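Local coordinates for CYTH domain-containing protein (Pyrococcus horikoshii, PDB 2EEN), which is of unknown function but carries a CYTH domain, whose relatives typically act on triphosphate-bearing substrates with the help of divalent metal ions, at residues E16-R19 with E20-F24. Numbering follows the deposited sequence.
Sequences EKVR and ETFEF
The hydroxyl OG1 of T21 donates to the carbonyl oxygen O of K17 at 2.6 Å, reaching it from 34° off the carbonyl plane. With OG1 beside its own backbone N (chi1 -59°), T21 turns the hydroxyl back over the helix end. One residue on, V18 O accepts two backbone bonds, from F22 N at 2.9 Å and from T21 N at 3.1 Å. The F22 amide approaches near the carbonyl plane, whereas the T21 amide sits well above it. E20 N bonds E16 O at 3.0 Å in the helical i to i+4 pattern, and its link to K17 O is weak. Three successive carbonyls at the C-terminal end of helix 12-19 are thus given partners as the chain turns into strand 23-36 of the antiparallel CYTH sheet, where E23 pairs through its backbone with Y115. On the outer side E16 and E20 run alongside each other, OE1 of E16 lying 3.2 Å from CG of E20. Their carboxylates are turned 79° apart, and the like charges, 4.0 Å apart between E16 OE1 and E20 OE2, would probably disfavour each other, eased for E16 by a long salt bridge from R19 NH1 to its OE2. R19 also pairs through NE with OE1 of E112 in a salt bridge. Beneath the turn, V18 CG1 meets F22 CD2 at 4.2 Å; both side chains also touch Y114 and I122 of the sheet and L160 of helix 146-160, while the methyl CG2 of T21 covers one face of the F22 ring.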
loop_
_atom_site.group_PDB
_atom_site.type_symbol
_atom_site.label_atom_id
_atom_site.label_comp_id
_atom_site.label_asym_id
_atom_site.label_seq_id
_atom_site.Cartn_x
_atom_site.Cartn_y
_atom_site.Cartn_z
ATOM N N GLU A 16 -0.638 -36.601 5.679
ATOM C CA GLU A 16 -1.207 -37.388 6.765
ATOM C C GLU A 16 -0.314 -37.433 7.992
ATOM O O GLU A 16 -0.804 -37.362 9.121
ATOM C CB GLU A 16 -1.489 -38.820 6.310
ATOM C CG GLU A 16 -2.961 -39.188 6.347
ATOM C CD GLU A 16 -3.600 -38.934 7.702
ATOM O OE1 GLU A 16 -3.137 -39.514 8.707
ATOM O OE2 GLU A 16 -4.572 -38.151 7.761
ATOM N N LYS A 17 0.992 -37.557 7.770
ATOM C CA LYS A 17 1.942 -37.624 8.872
ATOM C C LYS A 17 1.884 -36.333 9.677
ATOM O O LYS A 17 1.948 -36.348 10.905
ATOM C CB LYS A 17 3.358 -37.872 8.341
ATOM C CG LYS A 17 4.369 -38.213 9.428
ATOM C CD LYS A 17 5.682 -38.765 8.899
ATOM C CE LYS A 17 6.594 -39.217 10.030
ATOM N NZ LYS A 17 7.916 -39.608 9.471
ATOM N N VAL A 18 1.737 -35.210 8.988
ATOM C CA VAL A 18 1.647 -33.940 9.684
ATOM C C VAL A 18 0.375 -33.887 10.519
ATOM O O VAL A 18 0.392 -33.432 11.665
ATOM C CB VAL A 18 1.651 -32.765 8.690
ATOM C CG1 VAL A 18 1.151 -31.503 9.365
ATOM C CG2 VAL A 18 3.059 -32.558 8.158
ATOM N N ARG A 19 -0.731 -34.357 9.950
ATOM C CA ARG A 19 -2.005 -34.332 10.658
ATOM C C ARG A 19 -1.981 -35.200 11.910
ATOM O O ARG A 19 -2.689 -34.921 12.882
ATOM C CB ARG A 19 -3.139 -34.787 9.737
ATOM C CG ARG A 19 -3.326 -33.924 8.502
ATOM C CD ARG A 19 -4.648 -34.231 7.816
ATOM N NE ARG A 19 -4.791 -33.518 6.551
ATOM C CZ ARG A 19 -4.474 -34.027 5.365
ATOM N NH1 ARG A 19 -3.997 -35.263 5.274
ATOM N NH2 ARG A 19 -4.631 -33.299 4.271
ATOM N N GLU A 20 -1.158 -36.243 11.884
ATOM C CA GLU A 20 -1.033 -37.162 13.012
ATOM C C GLU A 20 0.160 -36.833 13.913
ATOM O O GLU A 20 0.450 -37.563 14.861
ATOM C CB GLU A 20 -0.904 -38.598 12.493
ATOM C CG GLU A 20 -2.130 -39.106 11.741
ATOM C CD GLU A 20 -3.285 -39.459 12.664
ATOM O OE1 GLU A 20 -3.642 -38.625 13.522
ATOM O OE2 GLU A 20 -3.842 -40.571 12.527
ATOM N N THR A 21 0.851 -35.734 13.631
ATOM C CA THR A 21 2.011 -35.361 14.433
ATOM C C THR A 21 1.861 -34.005 15.103
ATOM O O THR A 21 2.375 -33.779 16.201
ATOM C CB THR A 21 3.291 -35.298 13.577
ATOM O OG1 THR A 21 3.534 -36.574 12.976
ATOM C CG2 THR A 21 4.485 -34.902 14.434
ATOM N N PHE A 22 1.153 -33.102 14.439
ATOM C CA PHE A 22 1.004 -31.759 14.962
ATOM C C PHE A 22 -0.413 -31.264 15.137
ATOM O O PHE A 22 -1.346 -31.712 14.477
ATOM C CB PHE A 22 1.751 -30.779 14.057
ATOM C CG PHE A 22 3.202 -31.101 13.886
ATOM C CD1 PHE A 22 4.089 -30.969 14.950
ATOM C CD2 PHE A 22 3.687 -31.537 12.656
ATOM C CE1 PHE A 22 5.443 -31.263 14.793
ATOM C CE2 PHE A 22 5.033 -31.831 12.488
ATOM C CZ PHE A 22 5.914 -31.695 13.557
ATOM N N GLU A 23 -0.534 -30.304 16.040
ATOM C CA GLU A 23 -1.779 -29.649 16.369
ATOM C C GLU A 23 -2.257 -28.864 15.152
ATOM O O GLU A 23 -1.510 -28.044 14.606
ATOM C CB GLU A 23 -1.523 -28.683 17.526
ATOM C CG GLU A 23 -2.728 -27.930 18.022
ATOM C CD GLU A 23 -3.409 -28.635 19.171
ATOM O OE1 GLU A 23 -3.133 -29.836 19.390
ATOM O OE2 GLU A 23 -4.222 -27.982 19.853
ATOM N N PHE A 24 -3.487 -29.123 14.727
ATOM C CA PHE A 24 -4.070 -28.418 13.594
ATOM C C PHE A 24 -4.499 -27.052 14.100
ATOM O O PHE A 24 -5.108 -26.935 15.164
ATOM C CB PHE A 24 -5.288 -29.181 13.054
ATOM C CG PHE A 24 -6.072 -28.425 12.011
ATOM C CD1 PHE A 24 -5.491 -28.073 10.795
ATOM C CD2 PHE A 24 -7.398 -28.073 12.244
ATOM C CE1 PHE A 24 -6.218 -27.383 9.826
ATOM C CE2 PHE A 24 -8.134 -27.383 11.281
ATOM C CZ PHE A 24 -7.542 -27.037 10.069
#